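Local coordinates for carbohydrate binding protein (Flavobacterium johnsoniae, PDB 3HZB) that binds calcium ions through a betagamma-crystallin domain, one part of a larger, probably secreted protein that may also bind carbohydrate, at residues R42-Q45 with G46-A49; Y6-C9 with N10-F14; G16-I20 with G21-L25. All blocks are in the same frame, centred on the assembly; numbering follows the deposited sequence.

Contact 1 of 3, residues R42-Q45 with G46-A49; sequences RITQ and GYQA. With CA (calcium ion), chain K.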
loop_
_atom_site.group_PDB
_atom_site.type_symbol
_atom_site.label_atom_id
_atom_site.label_comp_id
_atom_site.label_asym_id
_atom_site.label_seq_id
_atom_site.Cartn_x
_atom_site.Cartn_y
_atom_site.Cartn_z
ATOM N N ARG B 42 -5.624 -0.413 -3.309
ATOM C CA ARG B 42 -4.516 0.407 -2.850
ATOM C C ARG B 42 -5.090 1.091 -1.620
ATOM O O ARG B 42 -6.223 1.575 -1.643
ATOM C CB ARG B 42 -4.128 1.469 -3.878
ATOM C CG ARG B 42 -3.254 0.974 -5.019
ATOM C CD ARG B 42 -2.925 2.127 -5.951
ATOM N NE ARG B 42 -2.219 1.699 -7.155
ATOM C CZ ARG B 42 -0.912 1.467 -7.222
ATOM N NH1 ARG B 42 -0.144 1.622 -6.149
ATOM N NH2 ARG B 42 -0.370 1.078 -8.370
ATOM N N ILE B 43 -4.332 1.113 -0.536
ATOM C CA ILE B 43 -4.823 1.768 0.660
ATOM C C ILE B 43 -3.794 2.719 1.245
ATOM O O ILE B 43 -2.678 2.328 1.601
ATOM C CB ILE B 43 -5.313 0.726 1.698
ATOM C CG1 ILE B 43 -5.021 1.209 3.114
ATOM C CG2 ILE B 43 -4.741 -0.636 1.385
ATOM C CD1 ILE B 43 -5.567 0.297 4.153
ATOM N N THR B 44 -4.176 3.990 1.302
ATOM C CA THR B 44 -3.304 5.030 1.818
ATOM C C THR B 44 -3.071 4.870 3.311
ATOM O O THR B 44 -3.998 4.620 4.085
ATOM C CB THR B 44 -3.891 6.430 1.531
ATOM O OG1 THR B 44 -3.969 6.627 0.112
ATOM C CG2 THR B 44 -3.012 7.520 2.143
ATOM N N GLN B 45 -1.811 5.003 3.703
ATOM C CA GLN B 45 -1.423 4.891 5.098
ATOM C C GLN B 45 -2.338 5.762 5.952
ATOM O O GLN B 45 -2.646 6.901 5.586
ATOM C CB GLN B 45 0.020 5.356 5.262
ATOM C CG GLN B 45 0.643 5.024 6.596
ATOM C CD GLN B 45 2.011 5.651 6.734
ATOM O OE1 GLN B 45 2.780 5.699 5.771
ATOM N NE2 GLN B 45 2.328 6.131 7.931
ATOM N N GLY B 46 -2.771 5.218 7.083
ATOM C CA GLY B 46 -3.642 5.965 7.976
ATOM C C GLY B 46 -5.107 5.634 7.783
ATOM O O GLY B 46 -5.963 6.115 8.524
ATOM N N TYR B 47 -5.397 4.804 6.785
ATOM C CA TYR B 47 -6.768 4.410 6.491
ATOM C C TYR B 47 -6.828 2.921 6.232
ATOM O O TYR B 47 -5.803 2.283 6.014
ATOM C CB TYR B 47 -7.268 5.168 5.266
ATOM C CG TYR B 47 -7.220 6.657 5.461
ATOM C CD1 TYR B 47 -8.245 7.322 6.130
ATOM C CD2 TYR B 47 -6.115 7.395 5.043
ATOM C CE1 TYR B 47 -8.170 8.687 6.381
ATOM C CE2 TYR B 47 -6.029 8.763 5.289
ATOM C CZ TYR B 47 -7.059 9.401 5.959
ATOM O OH TYR B 47 -6.983 10.752 6.206
ATOM N N GLN B 48 -8.031 2.365 6.261
ATOM C CA GLN B 48 -8.196 0.943 6.015
ATOM C C GLN B 48 -9.589 0.615 5.517
ATOM O O GLN B 48 -10.539 1.363 5.748
ATOM C CB GLN B 48 -7.889 0.148 7.283
ATOM C CG GLN B 48 -8.605 0.647 8.519
ATOM C CD GLN B 48 -8.115 -0.041 9.780
ATOM O OE1 GLN B 48 -8.435 0.375 10.896
ATOM N NE2 GLN B 48 -7.338 -1.101 9.608
ATOM N N ALA B 49 -9.697 -0.506 4.813
ATOM C CA ALA B 49 -10.974 -0.941 4.275
ATOM C C ALA B 49 -11.426 -2.235 4.933
ATOM O O ALA B 49 -10.652 -3.180 5.065
ATOM C CB ALA B 49 -10.872 -1.138 2.767
HETATM CA CA CA K . -0.390 2.397 -0.100
HETATM O O HOH W 1 -2.078 4.251 -1.506
#
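Thr-44 and Tyr-47 close a type II beta turn: the N-H of Tyr-47 reaches back to Thr-44 O at 3.0 Å. The donor lies in the carbonyl plane, but the bond is bent, with an N-H...O angle of 136°. With CG of Tyr-47 anti to the carbonyl carbon (chi1 -59°), the ring meets the turn edge-on, Thr-44 O lying near its plane and 3.6 Å from CD2. The CG2 methyl of Thr-44 also comes up to Tyr-47 CD2, at 4.2 Å. Gly-46 occupies the third position of the turn at phi 97°, where a CB would collide with Gln-45 O. Just before the turn, the buried side chain of Ile-43 points toward strand 47-52 and approaches Gln-48, although the exact place of its CD1 methyl is doubtful. Strands 40-43 and 47-52 belong to different sheets of the Greek-key betagamma-crystallin fold, and this turn carries the chain between them.

While the side chain of Ile-43 faces inward, its carbonyl O binds a calcium ion at 2.9 Å. A water is also 2.9 Å from that calcium ion and bonds weakly to Thr-44 OG1. Asp-67, together with Ile-43 and Asp-67 of the second subunit, completes the protein ligands, and the amide of Gln-45 is hydrogen-bonded through OE1 to Thr-4 of that subunit. One residue thus serves two environments, an apolar interior through its side chain and an ion between subunits through its backbone. With Ile-43 O and Asp-67 OD1 supplied by each subunit, the calcium ion bridges the two; the bond from Ile-43 O is long for calcium and suggests a loosely held ion.

Contact 2 of 3, residues Y6-C9 with N10-F14; sequences YKDC and NYTGF. With CA (calcium ion), chain L.
The ring of Tyr-6 carries the backbone of Tyr-11 on one face, with Tyr-11 CA 3.5 Å above the plane and over its centre. Beside it, CB of Tyr-11 makes a CH-pi contact, 3.8 Å from the Tyr-6 ring centroid and only 11° off the normal. The second phenol follows as an offset edge-to-face stack, its edge toward the same ring and the two planes at 71°. Gly-13 O sits at the edge of the Tyr-6 ring, near its plane. Arg-42 contacts both tyrosines, through a cation-pi contact with Tyr-11 and a weak hydrogen bond with the hydroxyl of Tyr-6.

This is the corner after strand 3-6, where the chain folds back on itself before strand 15-18. Tyr-6, Tyr-11 and Gly-13 match the Y/F/W-x-x-x-x-Y/F/W-x-G signature of the betagamma-crystallin motif, whose folded hairpin packs on the first aromatic. Two backbone bonds fasten the fold: Lys-7 N to Phe-14 O and Asp-8 N to Thr-12 O, both 2.9 Å long. A third comes from a side chain. With OG1 set between its own backbone N and carbonyl carbon (chi1 60°), Thr-12 donates to Cys-9 O at 2.9 Å, nearly along the C=O axis. Cys-9 is tied in turn by a disulfide to Cys-70.

The turn at Lys-7 presents its carbonyl O to a calcium ion at 2.4 Å, a site completed by Asp-37, Ser-39, Asp-77 and three waters. One of these waters donates to Asp-8 OD1 over 2.6 Å, which makes that carboxylate a second-shell ligand.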
loop_
_atom_site.group_PDB
_atom_site.type_symbol
_atom_site.label_atom_id
_atom_site.label_comp_id
_atom_site.label_asym_id
_atom_site.label_seq_id
_atom_site.Cartn_x
_atom_site.Cartn_y
_atom_site.Cartn_z
ATOM N N TYR B 6 -9.731 -2.018 -7.350
ATOM C CA TYR B 6 -9.581 -2.350 -8.759
ATOM C C TYR B 6 -10.287 -3.621 -9.174
ATOM O O TYR B 6 -10.407 -4.574 -8.398
ATOM C CB TYR B 6 -8.100 -2.478 -9.126
ATOM C CG TYR B 6 -7.281 -1.239 -8.865
ATOM C CD1 TYR B 6 -6.836 -0.936 -7.580
ATOM C CD2 TYR B 6 -6.938 -0.373 -9.904
ATOM C CE1 TYR B 6 -6.071 0.193 -7.330
ATOM C CE2 TYR B 6 -6.168 0.768 -9.664
ATOM C CZ TYR B 6 -5.740 1.040 -8.373
ATOM O OH TYR B 6 -4.986 2.158 -8.110
ATOM N N LYS B 7 -10.731 -3.626 -10.426
ATOM C CA LYS B 7 -11.421 -4.769 -10.991
ATOM C C LYS B 7 -10.470 -5.953 -11.131
ATOM O O LYS B 7 -10.848 -7.072 -10.853
ATOM C CB LYS B 7 -12.001 -4.413 -12.362
ATOM C CG LYS B 7 -12.847 -5.518 -12.996
ATOM C CD LYS B 7 -13.314 -5.108 -14.393
ATOM C CE LYS B 7 -14.257 -6.140 -14.993
ATOM N NZ LYS B 7 -15.586 -6.128 -14.312
ATOM N N ASP B 8 -9.235 -5.704 -11.556
ATOM C CA ASP B 8 -8.264 -6.783 -11.732
ATOM C C ASP B 8 -7.136 -6.773 -10.716
ATOM O O ASP B 8 -6.936 -5.798 -9.997
ATOM C CB ASP B 8 -7.639 -6.718 -13.131
ATOM C CG ASP B 8 -8.655 -6.889 -14.235
ATOM O OD1 ASP B 8 -9.708 -7.508 -13.986
ATOM O OD2 ASP B 8 -8.390 -6.417 -15.358
ATOM N N CYS B 9 -6.388 -7.870 -10.675
ATOM C CA CYS B 9 -5.251 -7.978 -9.774
ATOM C C CYS B 9 -4.149 -7.044 -10.263
ATOM O O CYS B 9 -4.196 -6.566 -11.395
ATOM C CB CYS B 9 -4.769 -9.435 -9.720
ATOM S SG CYS B 9 -5.830 -10.410 -8.607
ATOM N N ASN B 10 -3.180 -6.759 -9.398
ATOM C CA ASN B 10 -2.071 -5.876 -9.748
ATOM C C ASN B 10 -2.493 -4.437 -10.030
ATOM O O ASN B 10 -1.897 -3.754 -10.868
ATOM C CB ASN B 10 -1.317 -6.443 -10.951
ATOM C CG ASN B 10 -0.619 -7.745 -10.631
ATOM O OD1 ASN B 10 -0.387 -8.571 -11.513
ATOM N ND2 ASN B 10 -0.269 -7.931 -9.361
ATOM N N TYR B 11 -3.531 -3.984 -9.333
ATOM C CA TYR B 11 -4.018 -2.611 -9.462
ATOM C C TYR B 11 -4.287 -2.165 -10.897
ATOM O O TYR B 11 -3.806 -1.117 -11.335
ATOM C CB TYR B 11 -3.015 -1.660 -8.796
ATOM C CG TYR B 11 -2.436 -2.223 -7.514
ATOM C CD1 TYR B 11 -1.094 -2.607 -7.437
ATOM C CD2 TYR B 11 -3.244 -2.432 -6.397
ATOM C CE1 TYR B 11 -0.572 -3.194 -6.277
ATOM C CE2 TYR B 11 -2.737 -3.015 -5.238
ATOM C CZ TYR B 11 -1.402 -3.398 -5.183
ATOM O OH TYR B 11 -0.916 -4.014 -4.051
ATOM N N THR B 12 -5.063 -2.964 -11.620
ATOM C CA THR B 12 -5.414 -2.665 -13.005
ATOM C C THR B 12 -6.911 -2.904 -13.197
ATOM O O THR B 12 -7.574 -3.459 -12.320
ATOM C CB THR B 12 -4.634 -3.565 -13.994
ATOM O OG1 THR B 12 -4.937 -4.940 -13.735
ATOM C CG2 THR B 12 -3.133 -3.347 -13.848
ATOM N N GLY B 13 -7.436 -2.489 -14.345
ATOM C CA GLY B 13 -8.853 -2.664 -14.615
ATOM C C GLY B 13 -9.651 -1.511 -14.035
ATOM O O GLY B 13 -9.094 -0.660 -13.345
ATOM N N PHE B 14 -10.950 -1.477 -14.313
ATOM C CA PHE B 14 -11.804 -0.408 -13.814
ATOM C C PHE B 14 -11.593 -0.187 -12.322
ATOM O O PHE B 14 -11.612 -1.137 -11.542
ATOM C CB PHE B 14 -13.275 -0.730 -14.051
ATOM C CG PHE B 14 -14.188 0.411 -13.735
ATOM C CD1 PHE B 14 -14.449 1.388 -14.686
ATOM C CD2 PHE B 14 -14.740 0.545 -12.464
ATOM C CE1 PHE B 14 -15.246 2.490 -14.377
ATOM C CE2 PHE B 14 -15.534 1.638 -12.146
ATOM C CZ PHE B 14 -15.789 2.614 -13.102
HETATM CA CA CA L . -12.008 -9.192 -10.548
HETATM O O HOH W 2 -10.259 -9.718 -12.632
HETATM O O HOH W 3 -11.278 -11.648 -11.158
HETATM O O HOH W 4 -13.779 -9.378 -12.440
#

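Contact 3 of 3, residues G16-I20 with G21-L25; sequences GGLTI and GDYNL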
loop_
_atom_site.group_PDB
_atom_site.type_symbol
_atom_site.label_atom_id
_atom_site.label_comp_id
_atom_site.label_asym_id
_atom_site.label_seq_id
_atom_site.Cartn_x
_atom_site.Cartn_y
_atom_site.Cartn_z
ATOM N N GLY B 16 -12.401 2.265 -8.632
ATOM C CA GLY B 16 -13.305 3.163 -7.943
ATOM C C GLY B 16 -12.569 3.765 -6.760
ATOM O O GLY B 16 -11.869 3.058 -6.040
ATOM N N GLY B 17 -12.712 5.070 -6.563
ATOM C CA GLY B 17 -12.047 5.724 -5.453
ATOM C C GLY B 17 -12.980 5.865 -4.265
ATOM O O GLY B 17 -14.121 6.309 -4.420
ATOM N N LEU B 18 -12.500 5.488 -3.083
ATOM C CA LEU B 18 -13.307 5.567 -1.869
ATOM C C LEU B 18 -12.653 6.463 -0.818
ATOM O O LEU B 18 -11.432 6.607 -0.776
ATOM C CB LEU B 18 -13.500 4.175 -1.259
ATOM C CG LEU B 18 -13.837 2.993 -2.174
ATOM C CD1 LEU B 18 -13.931 1.721 -1.332
ATOM C CD2 LEU B 18 -15.131 3.247 -2.913
ATOM N N THR B 19 -13.484 7.071 0.022
ATOM C CA THR B 19 -13.005 7.917 1.103
ATOM C C THR B 19 -13.660 7.372 2.366
ATOM O O THR B 19 -14.360 6.357 2.314
ATOM C CB THR B 19 -13.409 9.403 0.909
ATOM O OG1 THR B 19 -14.832 9.505 0.752
ATOM C CG2 THR B 19 -12.720 9.985 -0.313
ATOM N N ILE B 20 -13.428 8.025 3.499
ATOM C CA ILE B 20 -14.025 7.581 4.754
ATOM C C ILE B 20 -15.533 7.465 4.579
ATOM O O ILE B 20 -16.170 8.361 4.025
ATOM C CB ILE B 20 -13.726 8.578 5.894
ATOM C CG1 ILE B 20 -12.241 8.518 6.261
ATOM C CG2 ILE B 20 -14.597 8.268 7.105
ATOM C CD1 ILE B 20 -11.803 7.184 6.837
ATOM N N GLY B 21 -16.106 6.360 5.044
ATOM C CA GLY B 21 -17.540 6.188 4.911
ATOM C C GLY B 21 -17.961 4.756 4.643
ATOM O O GLY B 21 -17.123 3.856 4.548
ATOM N N ASP B 22 -19.265 4.550 4.507
ATOM C CA ASP B 22 -19.805 3.218 4.270
ATOM C C ASP B 22 -20.342 3.069 2.854
ATOM O O ASP B 22 -21.086 3.920 2.368
ATOM C CB ASP B 22 -20.908 2.918 5.285
ATOM C CG ASP B 22 -20.436 3.080 6.720
ATOM O OD1 ASP B 22 -19.301 2.650 7.022
ATOM O OD2 ASP B 22 -21.198 3.631 7.546
ATOM N N TYR B 23 -19.958 1.978 2.204
ATOM C CA TYR B 23 -20.374 1.719 0.838
ATOM C C TYR B 23 -21.133 0.413 0.658
ATOM O O TYR B 23 -20.529 -0.663 0.647
ATOM C CB TYR B 23 -19.158 1.694 -0.096
ATOM C CG TYR B 23 -18.402 2.994 -0.197
ATOM C CD1 TYR B 23 -17.556 3.414 0.831
ATOM C CD2 TYR B 23 -18.533 3.812 -1.319
ATOM C CE1 TYR B 23 -16.860 4.615 0.744
ATOM C CE2 TYR B 23 -17.844 5.018 -1.414
ATOM C CZ TYR B 23 -17.008 5.410 -0.378
ATOM O OH TYR B 23 -16.320 6.594 -0.467
ATOM N N ASN B 24 -22.456 0.491 0.537
ATOM C CA ASN B 24 -23.216 -0.721 0.277
ATOM C C ASN B 24 -23.076 -0.947 -1.227
ATOM O O ASN B 24 -22.446 -0.140 -1.915
ATOM C CB ASN B 24 -24.691 -0.589 0.709
ATOM C CG ASN B 24 -25.408 0.613 0.098
ATOM O OD1 ASN B 24 -26.522 0.944 0.512
ATOM N ND2 ASN B 24 -24.792 1.258 -0.877
ATOM N N LEU B 25 -23.632 -2.035 -1.749
ATOM C CA LEU B 25 -23.495 -2.305 -3.176
ATOM C C LEU B 25 -24.042 -1.164 -4.036
ATOM O O LEU B 25 -23.481 -0.840 -5.077
ATOM C CB LEU B 25 -24.185 -3.623 -3.534
ATOM C CG LEU B 25 -24.014 -4.107 -4.979
ATOM C CD1 LEU B 25 -22.534 -4.188 -5.347
ATOM C CD2 LEU B 25 -24.672 -5.469 -5.123
HETATM O O HOH W 5 -16.469 7.572 -2.980
#
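Leu-18 and Tyr-23 lie alongside one another pointing opposite ways, with the leucine over one face of the phenol ring. They join the ends of strands 15-18 and 21-23, the first in one sheet and the second in the other of the betagamma-crystallin Greek-key sandwich, so the tyrosine spans from sheet to sheet beside the connecting loop. The CD2 methyl of Leu-18 makes the main touch: it stands 3.8 Å from the centroid of the Tyr-23 ring, 20° off the normal and offset toward the rim, a CH-pi contact with CE2 as its nearest ring atom, at 3.6 Å. Leu-18 CB adds a touch at the hydroxyl end of the ring, 3.8 Å from Tyr-23 CZ. Both side chains are buried, and Val-84 of strand 81-86 packs against both of them.

With CG anti to its carbonyl carbon (chi1 -63°), Tyr-23 carries its ring toward strand 15-18, and the hydroxyl arrives at the backbone of Thr-19. The carbonyl of the same residue, Thr-19 O, lies at the ring edge in plane, 3.4 Å from Tyr-23 CE1. Between the two partners the chain turns through Ile-20 and Gly-21. The backbone angles of Gly-21 would drive a CB into Ile-20 O, and its backbone pairs with Val-84, as that of Tyr-23 does with Ile-82. Arg-27 adds a cation-pi contact to the ring.

At the polar end a water, likewise in the ring plane, lies 2.7 Å from Tyr-23 OH and donates to Gly-17 O. Thr-19 N gives its hydrogen to the same Tyr-23 OH over 2.9 Å, in a bond straight to 174°.

Overall arrangement
The three contacts follow one another along the chain, each a local turn or corner in a small two-sheet domain. Contacts 1 and 3 both carry the chain from one sheet to the other; their centres are about 12 Å apart, and Tyr-47 CD1 meets Ile-20 CD1 at 3.6 Å. Contact 2 lies about 17 Å between centres from each of the others, yet it touches contact 1 where Arg-42 CG packs on Tyr-11 CD2 at 3.7 Å. Contacts 1 and 2 each lend a backbone carbonyl to a different calcium ion. Contact 3 supplies no calcium ligand; the side chain of Tyr-23 is about 10 Å from that of Ser-80, which binds a third ion.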